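Local coordinates for protein esterase (PDB 4WY8) that probably hydrolyses carboxylic ester bonds as a fungal carboxylesterase of the alpha/beta hydrolase fold, from the thermophilic Rhizomucor miehei, at residues V126-P129 / T130-E134; L240-I244 / D245-V249. All blocks are in the same frame, centred on the assembly; numbering follows the deposited sequence.

Both interactions are local turns that start a helix in the same alpha/beta hydrolase domain, and each is partly buried. Their centres lie 21 Å apart, with nearest atoms about 10 Å apart, so they do not touch. Interaction 1 opens the long helix 130-143 after the loop that leaves strand 114-118; interaction 2 forms the short helix 244-247 ahead of strand 253-258. Each sends one leucine inward, and both Leu132 and Leu247 reach helix 165-179. Their chemistry differs: residues 126-134 rely on a cis proline, backbone carbonyls and two waters, whereas residues 240-249 use a serine-aspartate capping box with a weak salt bridge on the exposed side.

Interaction 1: residues V126-P129 / T130-E134; sequences VRFP and TALEE
With chi1 at -58°, Thr130 sets OG1 beside its own backbone N and CG2 anti to it, and Val126 lies against both branches and CB, its own CG2 3.9 Å from Thr130 CB. The two beta-branched side chains cross at about a right angle where the loop after strand 114-118 of the alpha/beta hydrolase fold enters helix 130-143. Here Arg127 to Thr130 form a cis-proline type VI beta turn that runs into the helix N-terminus, with Pro129 at the N-cap position. Proline suits the start of a helix, where a backbone N-H has no preceding helical carbonyl to bond, so losing it costs nothing.

The carbonyl of Arg127 closes the turn. Thr130 N donates to Arg127 O over 3.1 Å, nearly straight at 167°, in the carbonyl plane and on a lone pair. A water gives the same oxygen a weak bond and accepts from Ala131 N, so it serves a helix-start N-H. A second water accepts from Arg127 N and also bonds Thr130 OG1, tying the threonine hydroxyl to the loop. The guanidinium of Arg127 leads elsewhere, with NH1 bonded to His224 O.

Buried Leu132 suits the face packed on helix 165-179, where it meets Val172 and Val173. The partly exposed Phe128 ring lends it an oblique apolar contact, CE1 to Leu132 CD2 at 4.2 Å, while Pro129 CB covers one ring face, displaced towards the rim. Glu133 instead runs alongside Pro129, both side chains pointing the same way. Its negative charge near the helix N-terminus would probably interact well with the helix dipole. The first full helical turn closes as Glu133 N donates to Pro129 O over 3.2 Å, tilted 17° from the carbonyl plane, while Glu133 OE1 comes within 3.6 Å of Pro129 CG.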
ATOM      1  N   VAL A 126       6.758  33.054 -11.521  1.00 21.03           N
ATOM      2  CA  VAL A 126       5.799  33.489 -10.517  1.00 15.97           C
ATOM      3  C   VAL A 126       6.292  32.951  -9.182  1.00 17.09           C
ATOM      4  O   VAL A 126       7.110  32.041  -9.154  1.00 19.22           O
ATOM      5  CB  VAL A 126       4.358  33.016 -10.838  1.00 18.44           C
ATOM      6  CG1 VAL A 126       3.938  33.501 -12.243  1.00 10.97           C
ATOM      7  CG2 VAL A 126       4.233  31.493 -10.730  1.00 12.19           C
ATOM      8  N   ARG A 127       5.804  33.499  -8.079  1.00 12.85           N
ATOM      9  CA  ARG A 127       6.165  32.994  -6.771  1.00 15.27           C
ATOM     10  C   ARG A 127       4.902  32.404  -6.149  1.00 18.32           C
ATOM     11  O   ARG A 127       3.801  32.551  -6.683  1.00 20.50           O
ATOM     12  CB  ARG A 127       6.725  34.105  -5.856  1.00 15.84           C
ATOM     13  CG  ARG A 127       7.796  34.993  -6.475  1.00 19.77           C
ATOM     14  CD  ARG A 127       9.136  34.263  -6.599  1.00 20.35           C
ATOM     15  NE  ARG A 127      10.186  35.155  -7.099  1.00 21.56           N
ATOM     16  CZ  ARG A 127      11.452  34.800  -7.281  1.00 19.61           C
ATOM     17  NH1 ARG A 127      11.849  33.567  -6.999  1.00 12.89           N
ATOM     18  NH2 ARG A 127      12.325  35.687  -7.750  1.00 22.85           N
ATOM     19  N   PHE A 128       5.079  31.711  -5.042  1.00 15.15           N
ATOM     20  CA  PHE A 128       3.979  31.425  -4.135  1.00 20.57           C
ATOM     21  C   PHE A 128       3.231  32.743  -3.891  1.00 23.45           C
ATOM     22  O   PHE A 128       3.881  33.792  -3.753  1.00 19.53           O
ATOM     23  CB  PHE A 128       4.547  30.816  -2.841  1.00 19.26           C
ATOM     24  CG  PHE A 128       3.566  30.695  -1.724  1.00 19.49           C
ATOM     25  CD1 PHE A 128       2.648  29.655  -1.705  1.00 20.65           C
ATOM     26  CD2 PHE A 128       3.601  31.588  -0.656  1.00 20.30           C
ATOM     27  CE1 PHE A 128       1.742  29.538  -0.673  1.00 15.14           C
ATOM     28  CE2 PHE A 128       2.708  31.473   0.389  1.00 18.17           C
ATOM     29  CZ  PHE A 128       1.780  30.446   0.381  1.00 19.69           C
ATOM     30  N   PRO A 129       1.882  32.714  -3.861  1.00 21.71           N
ATOM     31  CA  PRO A 129       0.992  31.556  -3.991  1.00 19.82           C
ATOM     32  C   PRO A 129       0.215  31.483  -5.293  1.00 20.83           C
ATOM     33  O   PRO A 129      -0.925  31.006  -5.310  1.00 23.42           O
ATOM     34  CB  PRO A 129       0.016  31.763  -2.833  1.00 22.72           C
ATOM     35  CG  PRO A 129      -0.170  33.263  -2.815  1.00 20.78           C
ATOM     36  CD  PRO A 129       1.169  33.865  -3.267  1.00 20.04           C
ATOM     37  N   THR A 130       0.836  31.892  -6.386  1.00 19.22           N
ATOM     38  CA  THR A 130       0.140  31.983  -7.651  1.00 19.08           C
ATOM     39  C   THR A 130      -0.342  30.615  -8.161  1.00 21.56           C
ATOM     40  O   THR A 130      -1.534  30.434  -8.517  1.00 21.41           O
ATOM     41  CB  THR A 130       1.061  32.613  -8.689  1.00 19.60           C
ATOM     42  OG1 THR A 130       1.478  33.900  -8.222  1.00 24.21           O
ATOM     43  CG2 THR A 130       0.366  32.752 -10.026  1.00 18.17           C
ATOM     44  N   ALA A 131       0.563  29.636  -8.147  1.00 23.36           N
ATOM     45  CA  ALA A 131       0.221  28.294  -8.623  1.00 20.17           C
ATOM     46  C   ALA A 131      -0.929  27.699  -7.824  1.00 16.67           C
ATOM     47  O   ALA A 131      -1.873  27.165  -8.404  1.00 17.13           O
ATOM     48  CB  ALA A 131       1.425  27.381  -8.562  1.00 16.47           C
ATOM     49  N   LEU A 132      -0.859  27.837  -6.506  1.00 16.42           N
ATOM     50  CA  LEU A 132      -1.900  27.353  -5.600  1.00 19.21           C
ATOM     51  C   LEU A 132      -3.292  27.870  -5.968  1.00 21.92           C
ATOM     52  O   LEU A 132      -4.275  27.119  -6.038  1.00 21.72           O
ATOM     53  CB  LEU A 132      -1.549  27.778  -4.177  1.00 23.13           C
ATOM     54  CG  LEU A 132      -2.636  27.656  -3.113  1.00 29.98           C
ATOM     55  CD1 LEU A 132      -3.217  26.247  -3.108  1.00 25.79           C
ATOM     56  CD2 LEU A 132      -2.064  27.986  -1.750  1.00 20.71           C
ATOM     57  N   GLU A 133      -3.352  29.162  -6.248  1.00 24.05           N
ATOM     58  CA  GLU A 133      -4.586  29.812  -6.644  1.00 22.15           C
ATOM     59  C   GLU A 133      -5.070  29.324  -8.009  1.00 23.93           C
ATOM     60  O   GLU A 133      -6.288  29.161  -8.222  1.00 25.50           O
ATOM     61  CB  GLU A 133      -4.363  31.318  -6.609  1.00 26.99           C
ATOM     62  CG  GLU A 133      -4.211  31.800  -5.164  1.00 29.10           C
ATOM     63  CD  GLU A 133      -3.813  33.259  -5.060  1.00 45.29           C
ATOM     64  OE1 GLU A 133      -3.549  33.721  -3.920  1.00 45.05           O
ATOM     65  OE2 GLU A 133      -3.791  33.945  -6.108  1.00 44.51           O
ATOM     66  N   GLU A 134      -4.141  29.085  -8.936  1.00 19.59           N
ATOM     67  CA  GLU A 134      -4.544  28.465 -10.202  1.00 18.45           C
ATOM     68  C   GLU A 134      -5.173  27.081  -9.975  1.00 19.60           C
ATOM     69  O   GLU A 134      -6.199  26.744 -10.587  1.00 13.75           O
ATOM     70  CB  GLU A 134      -3.357  28.343 -11.162  1.00 20.49           C
ATOM     71  CG  GLU A 134      -2.883  29.689 -11.731  1.00 23.37           C
ATOM     72  CD  GLU A 134      -1.512  29.623 -12.408  1.00 19.69           C
ATOM     73  OE1 GLU A 134      -0.792  28.609 -12.235  1.00 19.13           O
ATOM     74  OE2 GLU A 134      -1.150  30.589 -13.118  1.00 26.92           O
TER
HETATM   75  O   HOH W   1       3.286  29.769  -7.262  1.00 12.53           O
HETATM   76  O   HOH W   2       3.753  35.724  -8.259  1.00 32.58           O

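Interaction 2: residues L240-I244 / D245-V249; sequences LKASI and DDLRV
The backbone leaves an extended conformation at Ala242 and Ser243 and winds from Ile244 into a single short helical turn, with Leu247 N donating to Ile244 O over 3.0 Å, a bond of the 3-10 kind made from well above the carbonyl plane. Ser243 and Asp246 make a capping box at its start. Ser243 OG, held between its own backbone N and carbonyl carbon (chi1 70°), accepts from Asp246 N at 3.1 Å; in return Asp246 OD2 accepts from Ser243 N at 3.3 Å, met from above the carboxylate plane. Serine and aspartate suit these places because their short side chains can reach back to main-chain N-H groups. A water accepts from Asp245 N nearby.

Inside the turn, the small Ala242 leaves room for Leu247, whose CD2 lies 3.9 Å from Ala242 CB. Leu247 also packs on Ile175 of helix 165-179 and Tyr270 of helix 264-276, seating the turn between them. On the turn's outer side, Arg248, just past the helix, reaches back with NE to Asp245 OD1 in a weak, long salt bridge, straight at 175°, with the carboxylate at the guanidinium edge. Over one guanidinium face sits Ile244, its CG2 3.8 Å from Arg248 NH2.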
ATOM      1  N   LEU A 240       2.549  21.146   7.142  1.00 15.16           N
ATOM      2  CA  LEU A 240       2.927  20.463   8.387  1.00 14.89           C
ATOM      3  C   LEU A 240       2.926  21.398   9.592  1.00 17.56           C
ATOM      4  O   LEU A 240       2.800  20.953  10.743  1.00 19.11           O
ATOM      5  CB  LEU A 240       4.303  19.827   8.247  1.00 16.00           C
ATOM      6  CG  LEU A 240       4.820  18.974   9.411  1.00 19.25           C
ATOM      7  CD1 LEU A 240       3.850  17.833   9.784  1.00 15.67           C
ATOM      8  CD2 LEU A 240       6.209  18.450   9.081  1.00 14.69           C
ATOM      9  N   LYS A 241       3.061  22.694   9.332  1.00 18.12           N
ATOM     10  CA  LYS A 241       3.064  23.691  10.406  1.00 20.14           C
ATOM     11  C   LYS A 241       1.630  23.994  10.870  1.00 20.86           C
ATOM     12  O   LYS A 241       1.428  24.724  11.839  1.00 23.12           O
ATOM     13  CB  LYS A 241       3.733  24.995   9.935  1.00 16.54           C
ATOM     14  CG  LYS A 241       5.161  24.864   9.375  1.00 16.74           C
ATOM     15  CD  LYS A 241       5.738  26.274   9.080  1.00 22.77           C
ATOM     16  CE  LYS A 241       7.052  26.224   8.291  1.00 19.27           C
ATOM     17  NZ  LYS A 241       8.079  25.370   8.954  1.00 19.42           N
ATOM     18  N   ALA A 242       0.633  23.453  10.168  1.00 17.23           N
ATOM     19  CA  ALA A 242      -0.759  23.698  10.547  1.00 20.36           C
ATOM     20  C   ALA A 242      -1.077  23.080  11.903  1.00 19.22           C
ATOM     21  O   ALA A 242      -0.487  22.073  12.299  1.00 19.92           O
ATOM     22  CB  ALA A 242      -1.712  23.147   9.487  1.00 17.56           C
ATOM     23  N   SER A 243      -2.018  23.685  12.614  1.00 17.50           N
ATOM     24  CA  SER A 243      -2.498  23.095  13.859  1.00 24.03           C
ATOM     25  C   SER A 243      -3.478  21.970  13.541  1.00 18.89           C
ATOM     26  O   SER A 243      -4.025  21.906  12.432  1.00 21.10           O
ATOM     27  CB  SER A 243      -3.192  24.143  14.711  1.00 20.81           C
ATOM     28  OG  SER A 243      -4.410  24.491  14.077  1.00 21.48           O
ATOM     29  N   ILE A 244      -3.723  21.117  14.525  1.00 21.20           N
ATOM     30  CA  ILE A 244      -4.669  20.023  14.386  1.00 17.28           C
ATOM     31  C   ILE A 244      -6.054  20.547  13.996  1.00 23.09           C
ATOM     32  O   ILE A 244      -6.716  19.996  13.103  1.00 22.07           O
ATOM     33  CB  ILE A 244      -4.753  19.223  15.698  1.00 21.14           C
ATOM     34  CG1 ILE A 244      -3.359  18.742  16.102  1.00 21.15           C
ATOM     35  CG2 ILE A 244      -5.703  18.053  15.563  1.00 21.18           C
ATOM     36  CD1 ILE A 244      -2.639  17.980  14.974  1.00 25.43           C
ATOM     37  N   ASP A 245      -6.480  21.643  14.619  1.00 19.44           N
ATOM     38  CA  ASP A 245      -7.769  22.236  14.262  1.00 24.49           C
ATOM     39  C   ASP A 245      -7.811  22.780  12.832  1.00 22.38           C
ATOM     40  O   ASP A 245      -8.868  22.781  12.188  1.00 21.77           O
ATOM     41  CB  ASP A 245      -8.142  23.349  15.247  1.00 27.86           C
ATOM     42  CG  ASP A 245      -8.974  22.837  16.417  1.00 43.92           C
ATOM     43  OD1 ASP A 245      -8.499  21.947  17.160  1.00 42.15           O
ATOM     44  OD2 ASP A 245     -10.111  23.330  16.587  1.00 57.70           O
ATOM     45  N   ASP A 246      -6.687  23.288  12.342  1.00 18.84           N
ATOM     46  CA  ASP A 246      -6.637  23.737  10.955  1.00 18.66           C
ATOM     47  C   ASP A 246      -6.943  22.585   9.977  1.00 18.87           C
ATOM     48  O   ASP A 246      -7.451  22.817   8.895  1.00 16.14           O
ATOM     49  CB  ASP A 246      -5.257  24.325  10.638  1.00 24.73           C
ATOM     50  CG  ASP A 246      -5.065  25.741  11.200  1.00 29.22           C
ATOM     51  OD1 ASP A 246      -6.061  26.466  11.424  1.00 35.00           O
ATOM     52  OD2 ASP A 246      -3.891  26.122  11.421  1.00 30.73           O
ATOM     53  N   LEU A 247      -6.611  21.353  10.376  1.00 18.22           N
ATOM     54  CA  LEU A 247      -6.613  20.194   9.476  1.00 15.66           C
ATOM     55  C   LEU A 247      -7.864  19.301   9.629  1.00 22.26           C
ATOM     56  O   LEU A 247      -8.025  18.307   8.912  1.00 17.74           O
ATOM     57  CB  LEU A 247      -5.365  19.336   9.736  1.00 13.46           C
ATOM     58  CG  LEU A 247      -4.046  20.029   9.388  1.00 15.92           C
ATOM     59  CD1 LEU A 247      -2.858  19.175   9.801  1.00 14.52           C
ATOM     60  CD2 LEU A 247      -4.004  20.418   7.925  1.00  9.89           C
ATOM     61  N   ARG A 248      -8.748  19.659  10.558  1.00 18.68           N
ATOM     62  CA  ARG A 248      -9.977  18.903  10.786  1.00 19.52           C
ATOM     63  C   ARG A 248     -10.866  18.969   9.555  1.00 15.97           C
ATOM     64  O   ARG A 248     -10.773  19.921   8.783  1.00 20.56           O
ATOM     65  CB  ARG A 248     -10.720  19.465  11.997  1.00 15.94           C
ATOM     66  CG  ARG A 248      -9.955  19.295  13.278  1.00 19.98           C
ATOM     67  CD  ARG A 248     -10.801  19.496  14.513  1.00 23.55           C
ATOM     68  NE  ARG A 248      -9.971  19.311  15.702  1.00 29.08           N
ATOM     69  CZ  ARG A 248      -9.808  18.140  16.303  1.00 26.64           C
ATOM     70  NH1 ARG A 248     -10.440  17.074  15.823  1.00 26.95           N
ATOM     71  NH2 ARG A 248      -9.032  18.036  17.377  1.00 23.91           N
ATOM     72  N   VAL A 249     -11.752  17.986   9.409  1.00 19.60           N
ATOM     73  CA  VAL A 249     -12.683  17.889   8.274  1.00 19.14           C
ATOM     74  C   VAL A 249     -12.007  18.181   6.912  1.00 16.13           C
ATOM     75  O   VAL A 249     -12.429  19.002   6.106  1.00 18.07           O
ATOM     76  CB  VAL A 249     -13.974  18.777   8.576  1.00 22.74           C
ATOM     77  CG1 VAL A 249     -14.221  18.839  10.087  1.00 24.86           C
ATOM     78  CG2 VAL A 249     -13.924  20.198   8.037  1.00 29.44           C
TER
HETATM   79  O   HOH W   3      -5.705  23.462  17.044  1.00 30.68           O